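Local structure of pullulanase (Bacillus acidopullulyticus, 2WAN) at residues L343-S346 with I351-Q354; V401-G406 with D510-N515; V491-S496 with T528-E533. The protein hydrolyses the alpha-1,6-glucosidic linkages of pullulan and, as expected of a debranching enzyme, those at the branch points of starch. One frame throughout, in Å; residues are numbered along the deposited sequence.

Contact 1 (L343-S346 with I351-Q354); sequences LYNS and ITKQ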
loop_
_atom_site.group_PDB
_atom_site.type_symbol
_atom_site.label_atom_id
_atom_site.label_comp_id
_atom_site.label_asym_id
_atom_site.label_seq_id
_atom_site.Cartn_x
_atom_site.Cartn_y
_atom_site.Cartn_z
ATOM N N LEU A 343 -5.171 -35.520 2.850
ATOM C CA LEU A 343 -6.576 -35.426 2.439
ATOM C C LEU A 343 -7.489 -35.892 3.557
ATOM O O LEU A 343 -7.225 -36.932 4.173
ATOM C CB LEU A 343 -6.830 -36.290 1.186
ATOM C CG LEU A 343 -6.311 -35.742 -0.142
ATOM C CD1 LEU A 343 -6.556 -36.751 -1.265
ATOM C CD2 LEU A 343 -6.943 -34.389 -0.510
ATOM N N TYR A 344 -8.563 -35.134 3.795
ATOM C CA TYR A 344 -9.543 -35.412 4.845
ATOM C C TYR A 344 -10.954 -35.413 4.242
ATOM O O TYR A 344 -11.371 -34.445 3.586
ATOM C CB TYR A 344 -9.492 -34.352 5.953
ATOM C CG TYR A 344 -8.114 -34.112 6.575
ATOM C CD1 TYR A 344 -7.782 -34.663 7.811
ATOM C CD2 TYR A 344 -7.161 -33.310 5.925
ATOM C CE1 TYR A 344 -6.519 -34.420 8.399
ATOM C CE2 TYR A 344 -5.897 -33.075 6.494
ATOM C CZ TYR A 344 -5.587 -33.640 7.722
ATOM O OH TYR A 344 -4.344 -33.402 8.270
ATOM N N ASN A 345 -11.694 -36.492 4.480
ATOM C CA ASN A 345 -13.087 -36.568 4.031
ATOM C C ASN A 345 -14.085 -36.004 5.045
ATOM O O ASN A 345 -15.293 -36.253 4.960
ATOM C CB ASN A 345 -13.426 -38.016 3.638
ATOM C CG ASN A 345 -13.436 -38.957 4.824
ATOM O OD1 ASN A 345 -13.243 -38.548 5.971
ATOM N ND2 ASN A 345 -13.668 -40.240 4.549
ATOM N N SER A 346 -13.563 -35.256 6.012
ATOM C CA SER A 346 -14.380 -34.551 6.993
ATOM C C SER A 346 -13.656 -33.298 7.477
ATOM O O SER A 346 -12.443 -33.164 7.351
ATOM C CB SER A 346 -14.746 -35.446 8.191
ATOM O OG SER A 346 -13.673 -35.543 9.126
ATOM N N ILE A 351 -6.917 -37.888 9.380
ATOM C CA ILE A 351 -6.434 -38.036 7.996
ATOM C C ILE A 351 -7.074 -39.226 7.301
ATOM O O ILE A 351 -7.089 -40.345 7.830
ATOM C CB ILE A 351 -4.878 -38.165 7.933
ATOM C CG1 ILE A 351 -4.190 -36.909 8.479
ATOM C CG2 ILE A 351 -4.383 -38.356 6.504
ATOM C CD1 ILE A 351 -2.726 -37.131 8.918
ATOM N N THR A 352 -7.600 -38.979 6.108
ATOM C CA THR A 352 -8.178 -40.057 5.299
ATOM C C THR A 352 -7.125 -40.699 4.400
ATOM O O THR A 352 -7.022 -41.937 4.320
ATOM C CB THR A 352 -9.358 -39.530 4.458
ATOM O OG1 THR A 352 -10.325 -38.963 5.335
ATOM C CG2 THR A 352 -10.007 -40.680 3.626
ATOM N N LYS A 353 -6.339 -39.863 3.730
ATOM C CA LYS A 353 -5.306 -40.337 2.833
ATOM C C LYS A 353 -4.102 -39.402 2.875
ATOM O O LYS A 353 -4.242 -38.178 2.865
ATOM C CB LYS A 353 -5.869 -40.465 1.406
ATOM C CG LYS A 353 -4.995 -41.286 0.465
ATOM C CD LYS A 353 -5.648 -41.388 -0.902
ATOM C CE LYS A 353 -6.469 -42.667 -1.024
ATOM N NZ LYS A 353 -7.248 -42.695 -2.295
ATOM N N GLN A 354 -2.923 -39.999 2.977
ATOM C CA GLN A 354 -1.684 -39.268 2.923
ATOM C C GLN A 354 -0.911 -39.689 1.674
ATOM O O GLN A 354 -0.646 -40.882 1.472
ATOM C CB GLN A 354 -0.898 -39.547 4.200
ATOM C CG GLN A 354 0.502 -38.969 4.220
ATOM C CD GLN A 354 1.070 -38.891 5.621
ATOM O OE1 GLN A 354 2.275 -38.721 5.804
ATOM N NE2 GLN A 354 0.202 -39.003 6.624
#

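Contact 2 (V401-G406 with D510-N515); sequences VNATRG and DPRNYN. With ACT (acetate ion), chain P.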
loop_
_atom_site.group_PDB
_atom_site.type_symbol
_atom_site.label_atom_id
_atom_site.label_comp_id
_atom_site.label_asym_id
_atom_site.label_seq_id
_atom_site.Cartn_x
_atom_site.Cartn_y
_atom_site.Cartn_z
ATOM N N VAL A 401 -13.866 -24.361 9.140
ATOM C CA VAL A 401 -14.071 -23.291 10.131
ATOM C C VAL A 401 -12.723 -22.967 10.775
ATOM O O VAL A 401 -11.989 -23.888 11.187
ATOM C CB VAL A 401 -15.113 -23.700 11.205
ATOM C CG1 VAL A 401 -15.312 -22.583 12.246
ATOM C CG2 VAL A 401 -16.448 -24.004 10.543
ATOM N N ASN A 402 -12.382 -21.672 10.831
ATOM C CA ASN A 402 -11.099 -21.205 11.407
ATOM C C ASN A 402 -9.833 -21.629 10.659
ATOM O O ASN A 402 -8.704 -21.511 11.182
ATOM C CB ASN A 402 -10.981 -21.568 12.896
ATOM C CG ASN A 402 -11.870 -20.709 13.788
ATOM O OD1 ASN A 402 -12.387 -21.185 14.817
ATOM N ND2 ASN A 402 -12.028 -19.445 13.425
ATOM N N ALA A 403 -10.003 -22.125 9.431
ATOM C CA ALA A 403 -8.878 -22.452 8.551
ATOM C C ALA A 403 -7.890 -23.452 9.150
ATOM O O ALA A 403 -6.661 -23.280 9.035
ATOM C CB ALA A 403 -8.160 -21.166 8.060
ATOM N N THR A 404 -8.426 -24.493 9.796
ATOM C CA THR A 404 -7.588 -25.602 10.230
ATOM C C THR A 404 -7.098 -26.371 8.985
ATOM O O THR A 404 -6.030 -27.006 9.007
ATOM C CB THR A 404 -8.337 -26.556 11.166
ATOM O OG1 THR A 404 -9.490 -27.087 10.497
ATOM C CG2 THR A 404 -8.790 -25.823 12.446
ATOM N N ARG A 405 -7.887 -26.288 7.908
ATOM C CA ARG A 405 -7.654 -27.024 6.669
ATOM C C ARG A 405 -8.185 -26.223 5.498
ATOM O O ARG A 405 -9.110 -25.431 5.665
ATOM C CB ARG A 405 -8.413 -28.366 6.680
ATOM C CG ARG A 405 -8.144 -29.200 7.911
ATOM C CD ARG A 405 -9.090 -30.410 8.072
ATOM N NE ARG A 405 -8.647 -31.113 9.288
ATOM C CZ ARG A 405 -9.140 -32.260 9.739
ATOM N NH1 ARG A 405 -10.125 -32.869 9.098
ATOM N NH2 ARG A 405 -8.635 -32.797 10.846
ATOM N N GLY A 406 -7.603 -26.455 4.321
ATOM C CA GLY A 406 -8.145 -25.917 3.066
ATOM C C GLY A 406 -9.294 -26.800 2.604
ATOM O O GLY A 406 -9.377 -27.962 3.010
ATOM N N ASP A 510 -5.527 -8.026 9.855
ATOM C CA ASP A 510 -4.627 -9.160 10.169
ATOM C C ASP A 510 -4.907 -10.380 9.254
ATOM O O ASP A 510 -5.375 -11.432 9.716
ATOM C CB ASP A 510 -4.688 -9.512 11.667
ATOM C CG ASP A 510 -6.067 -9.951 12.131
ATOM O OD1 ASP A 510 -7.091 -9.375 11.706
ATOM O OD2 ASP A 510 -6.117 -10.878 12.966
ATOM N N PRO A 511 -4.622 -10.238 7.943
ATOM C CA PRO A 511 -5.013 -11.297 6.997
ATOM C C PRO A 511 -4.324 -12.646 7.239
ATOM O O PRO A 511 -3.163 -12.707 7.683
ATOM C CB PRO A 511 -4.599 -10.726 5.640
ATOM C CG PRO A 511 -3.506 -9.760 5.962
ATOM C CD PRO A 511 -3.876 -9.154 7.269
ATOM N N ARG A 512 -5.051 -13.711 6.941
ATOM C CA ARG A 512 -4.531 -15.071 7.079
ATOM C C ARG A 512 -4.717 -15.881 5.800
ATOM O O ARG A 512 -3.789 -16.586 5.375
ATOM C CB ARG A 512 -5.223 -15.797 8.240
ATOM C CG ARG A 512 -4.689 -17.236 8.541
ATOM C CD ARG A 512 -5.447 -17.837 9.734
ATOM N NE ARG A 512 -6.843 -18.081 9.363
ATOM C CZ ARG A 512 -7.882 -18.018 10.182
ATOM N NH1 ARG A 512 -7.723 -17.738 11.471
ATOM N NH2 ARG A 512 -9.092 -18.251 9.704
ATOM N N ASN A 513 -5.918 -15.824 5.222
ATOM C CA ASN A 513 -6.210 -16.581 3.974
ATOM C C ASN A 513 -6.669 -15.602 2.890
ATOM O O ASN A 513 -7.845 -15.236 2.804
ATOM C CB ASN A 513 -7.242 -17.710 4.198
ATOM C CG ASN A 513 -6.889 -18.589 5.399
ATOM O OD1 ASN A 513 -6.113 -19.565 5.300
ATOM N ND2 ASN A 513 -7.431 -18.234 6.537
ATOM N N TYR A 514 -5.718 -15.161 2.076
ATOM C CA TYR A 514 -5.960 -14.037 1.164
ATOM C C TYR A 514 -7.031 -14.267 0.106
ATOM O O TYR A 514 -7.603 -13.301 -0.411
ATOM C CB TYR A 514 -4.666 -13.604 0.480
ATOM C CG TYR A 514 -3.699 -12.856 1.381
ATOM C CD1 TYR A 514 -3.880 -11.494 1.658
ATOM C CD2 TYR A 514 -2.597 -13.506 1.932
ATOM C CE1 TYR A 514 -2.993 -10.801 2.467
ATOM C CE2 TYR A 514 -1.702 -12.818 2.756
ATOM C CZ TYR A 514 -1.918 -11.458 3.010
ATOM O OH TYR A 514 -1.051 -10.754 3.813
ATOM N N ASN A 515 -7.296 -15.530 -0.231
ATOM C CA ASN A 515 -8.193 -15.842 -1.348
ATOM C C ASN A 515 -9.528 -16.437 -0.921
ATOM O O ASN A 515 -10.232 -17.071 -1.720
ATOM C CB ASN A 515 -7.450 -16.749 -2.326
ATOM C CG ASN A 515 -6.212 -16.080 -2.831
ATOM O OD1 ASN A 515 -6.302 -15.005 -3.437
ATOM N ND2 ASN A 515 -5.048 -16.649 -2.532
HETATM C C ACT P . -5.576 -30.905 11.647
HETATM O O ACT P . -6.578 -30.172 11.417
HETATM O OXT ACT P . -4.469 -30.492 11.238
HETATM C CH3 ACT P . -5.675 -32.211 12.379
#

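Contact 3 (V491-S496 with T528-E533); sequences VEEFNS and TARITE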
loop_
_atom_site.group_PDB
_atom_site.type_symbol
_atom_site.label_atom_id
_atom_site.label_comp_id
_atom_site.label_asym_id
_atom_site.label_seq_id
_atom_site.Cartn_x
_atom_site.Cartn_y
_atom_site.Cartn_z
ATOM N N VAL A 491 -12.447 -7.881 3.557
ATOM C CA VAL A 491 -13.244 -9.123 3.488
ATOM C C VAL A 491 -12.408 -10.363 3.100
ATOM O O VAL A 491 -12.957 -11.450 2.938
ATOM C CB VAL A 491 -14.493 -8.974 2.586
ATOM C CG1 VAL A 491 -15.412 -7.837 3.103
ATOM C CG2 VAL A 491 -14.103 -8.780 1.094
ATOM N N GLU A 492 -11.096 -10.209 2.919
ATOM C CA GLU A 492 -10.226 -11.399 2.817
ATOM C C GLU A 492 -9.999 -11.932 4.227
ATOM O O GLU A 492 -9.644 -11.171 5.140
ATOM C CB GLU A 492 -8.893 -11.082 2.150
ATOM C CG GLU A 492 -9.058 -10.630 0.704
ATOM C CD GLU A 492 -7.767 -10.213 0.031
ATOM O OE1 GLU A 492 -6.748 -9.975 0.728
ATOM O OE2 GLU A 492 -7.794 -10.101 -1.221
ATOM N N GLU A 493 -10.215 -13.243 4.390
ATOM C CA GLU A 493 -10.126 -13.942 5.677
ATOM C C GLU A 493 -8.970 -13.490 6.572
ATOM O O GLU A 493 -7.795 -13.553 6.187
ATOM C CB GLU A 493 -9.991 -15.456 5.440
ATOM C CG GLU A 493 -9.986 -16.285 6.730
ATOM C CD GLU A 493 -11.359 -16.515 7.329
ATOM O OE1 GLU A 493 -12.371 -16.092 6.739
ATOM O OE2 GLU A 493 -11.427 -17.102 8.435
ATOM N N PHE A 494 -9.335 -13.059 7.770
ATOM C CA PHE A 494 -8.369 -12.596 8.751
ATOM C C PHE A 494 -8.433 -13.411 10.050
ATOM O O PHE A 494 -9.397 -14.148 10.300
ATOM C CB PHE A 494 -8.496 -11.073 8.991
ATOM C CG PHE A 494 -9.898 -10.591 9.278
ATOM C CD1 PHE A 494 -10.406 -10.631 10.576
ATOM C CD2 PHE A 494 -10.710 -10.059 8.254
ATOM C CE1 PHE A 494 -11.695 -10.172 10.863
ATOM C CE2 PHE A 494 -11.997 -9.591 8.538
ATOM C CZ PHE A 494 -12.495 -9.648 9.841
ATOM N N ASN A 495 -7.408 -13.270 10.885
ATOM C CA ASN A 495 -7.223 -14.172 12.024
ATOM C C ASN A 495 -7.951 -13.783 13.317
ATOM O O ASN A 495 -8.220 -14.646 14.169
ATOM C CB ASN A 495 -5.713 -14.329 12.285
ATOM C CG ASN A 495 -5.405 -15.414 13.303
ATOM O OD1 ASN A 495 -5.593 -16.614 13.037
ATOM N ND2 ASN A 495 -4.963 -14.997 14.492
ATOM N N SER A 496 -8.287 -12.494 13.466
ATOM C CA SER A 496 -8.672 -11.931 14.772
ATOM C C SER A 496 -10.063 -12.335 15.264
ATOM O O SER A 496 -10.381 -12.204 16.455
ATOM C CB SER A 496 -8.521 -10.404 14.761
ATOM O OG SER A 496 -9.083 -9.839 13.581
ATOM N N THR A 528 -19.170 -23.251 1.424
ATOM C CA THR A 528 -19.079 -22.198 0.422
ATOM C C THR A 528 -20.122 -21.089 0.550
ATOM O O THR A 528 -20.206 -20.249 -0.342
ATOM C CB THR A 528 -19.142 -22.773 -1.004
ATOM O OG1 THR A 528 -20.403 -23.442 -1.190
ATOM C CG2 THR A 528 -18.006 -23.746 -1.233
ATOM N N ALA A 529 -20.921 -21.072 1.617
ATOM C CA ALA A 529 -21.895 -19.976 1.799
ATOM C C ALA A 529 -21.201 -18.617 1.769
ATOM O O ALA A 529 -21.745 -17.652 1.233
ATOM C CB ALA A 529 -22.682 -20.125 3.090
ATOM N N ARG A 530 -20.004 -18.540 2.343
ATOM C CA ARG A 530 -19.264 -17.263 2.358
ATOM C C ARG A 530 -18.947 -16.760 0.941
ATOM O O ARG A 530 -18.914 -15.547 0.704
ATOM C CB ARG A 530 -17.987 -17.392 3.161
ATOM C CG ARG A 530 -17.015 -18.434 2.598
ATOM C CD ARG A 530 -15.804 -18.520 3.504
ATOM N NE ARG A 530 -16.037 -19.240 4.769
ATOM C CZ ARG A 530 -15.286 -19.093 5.859
ATOM N NH1 ARG A 530 -14.293 -18.191 5.907
ATOM N NH2 ARG A 530 -15.535 -19.847 6.916
ATOM N N ILE A 531 -18.727 -17.699 0.014
ATOM C CA ILE A 531 -18.419 -17.357 -1.381
ATOM C C ILE A 531 -19.678 -16.825 -2.063
ATOM O O ILE A 531 -19.670 -15.718 -2.613
ATOM C CB ILE A 531 -17.833 -18.559 -2.147
ATOM C CG1 ILE A 531 -16.538 -19.035 -1.467
ATOM C CG2 ILE A 531 -17.576 -18.185 -3.629
ATOM C CD1 ILE A 531 -15.822 -20.207 -2.203
ATOM N N THR A 532 -20.767 -17.607 -1.996
ATOM C CA THR A 532 -22.020 -17.221 -2.631
ATOM C C THR A 532 -22.550 -15.889 -2.093
ATOM O O THR A 532 -23.003 -15.039 -2.865
ATOM C CB THR A 532 -23.070 -18.321 -2.432
ATOM O OG1 THR A 532 -22.554 -19.526 -3.019
ATOM C CG2 THR A 532 -24.396 -17.931 -3.111
ATOM N N GLU A 533 -22.463 -15.703 -0.774
ATOM C CA GLU A 533 -23.041 -14.511 -0.162
ATOM C C GLU A 533 -22.286 -13.244 -0.496
ATOM O O GLU A 533 -22.908 -12.213 -0.695
ATOM C CB GLU A 533 -23.235 -14.680 1.353
ATOM C CG GLU A 533 -24.342 -15.746 1.629
ATOM C CD GLU A 533 -24.411 -16.216 3.068
ATOM O OE1 GLU A 533 -23.778 -15.591 3.939
ATOM O OE2 GLU A 533 -25.110 -17.232 3.340
#

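Contact 1 (L343-S346 with I351-Q354)
L343 O receives two N-H groups at once, from T352 and K353, and this pair of residues facing one makes a classic beta bulge at the turn end of a hairpin in the carbohydrate-binding module 48 domain. T352 N is the nearer donor, 2.8 Å from L343 O and in the carbonyl plane, though its bond is bent to 144°. K353 N stands 3.1 Å from the same L343 O, tilted from that plane. The return bond, L343 N to K353 O at 2.8 Å, completes an antiparallel hydrogen-bonded pair. The buried, tightly packed part is L343, whose side chain packs on L373, W376 and Y378, and Y344. With its CG anti to the carbonyl carbon (chi1 -54°), Y344 turns its ring back toward I351, and CE1 meets I351 CG1 obliquely at 3.4 Å. R405 makes a cation-pi contact with this ring.

The rest is exposed: K353 shares a face with L343, but its ammonium end leads away, and N345 and T352, which both touch W376, cross at about a right angle at the surface. What ties them is the backbone N-H of N345, which points at T352 OG1 over 3.0 Å, with an angle of 161° at the hydrogen.

Contact 2 (V401-G406 with D510-N515)
The methyl of A403 sits against the ends of two side chains from the other segment, the guanidinium of R512 and the amide of N513. Its CB lies 3.5 Å from R512 NH2, coming at the guanidinium obliquely, and 3.9 Å from N513 CG. Beside it the backbone carbonyl of N402 leans over one face of the R512 guanidinium, offset toward the rim, so that N402 O is 3.7 Å from R512 CZ. No hydrogen bond links the two segments.

One shell out, the residues that aim these groups come into play. N402 and A403 both have positive phi (65° and 57°), and this tight bend of the loop between strands 388-391 and 406-407 presents the A403 methyl to the catalytic domain. N402 N is bonded to E499 OE1. R512 bends at chi3 (68°), bringing its flat end under the N402 carbonyl, and there E493 OE2 takes a salt bridge from NH2 while N495 OD1 accepts from NH1. Both partners belong to the 491-496 segment, whose strand pairs with 511-513. At the far end of the loop R405 runs extended from CG to NE, away from this interface. Its NE donates to an acetate oxygen, NE to O 3.1 Å, near the guanidinium plane; G349 O is a second acceptor, for NH2.

Across the interface, then, a methyl and a carbonyl meet an arginine already paired with a carboxylate. The carbonyl oxygen over the guanidinium face probably adds a mild electrostatic attraction to what is otherwise close packing.

Contact 3 (V491-S496 with T528-E533)
R530 NH1 is gripped from several sides: E493 OE1 lies 3.0 Å from R530 NH1 in a salt bridge, E499 OE2 makes a second one, and the backbone oxygen of P517 accepts a hydrogen bond. This cluster sits in the beta-alpha-beta crossover of the (beta/alpha)8 barrel that runs from strand 485-488 through helix 529-543 to strand 547-552. E493 belongs to the short strand 492-494 in the long excursion after the first of these barrel strands, and R530 to the first turn of the helix, so the charge pair spans the excursion and fastens it to the helix start.

The contact is buried and very small, one side chain from each segment. R530 leaves the helix with CG wedged between the backbone N and the carbonyl carbon (chi1 61°), bends again at chi3, and reaches across at about a right angle to E493. The glutamate also folds, at chi2 (79°), to bring its carboxylate round to the arginine. OE1 approaches the edge of the guanidinium, near its plane, but the two flat groups are turned 44° apart and E493 engages only one of the nitrogens, NH1.

NH2 of the same guanidinium is bonded to P525 O. E493 OE1 has a further donor in G519 N, so that buried oxygen is satisfied twice. With so many partners the carboxylate is probably ionised. Its two oxygens divide the arginines between them: OE2, 4.0 Å from R530 NH1, is the one that pairs with R512.

Overall arrangement
From the N terminus, contact 1 comes first and closes at once, a hairpin turn within the carbohydrate-binding module. The chain then reaches 401-406, where R405 turns back to S346 and Y344, so contacts 1 and 2 touch although they lie in series. Segment 491-496 follows inside the catalytic domain and opens contact 3; 510-515 next closes contact 2, a loop of about a hundred residues, and 528-533 closes contact 3. These two therefore cross rather than nest. Strands 492-494 and 511-513 join them in one small sheet. Together the three connect the module's hairpin, its loop, the sheet and a barrel helix.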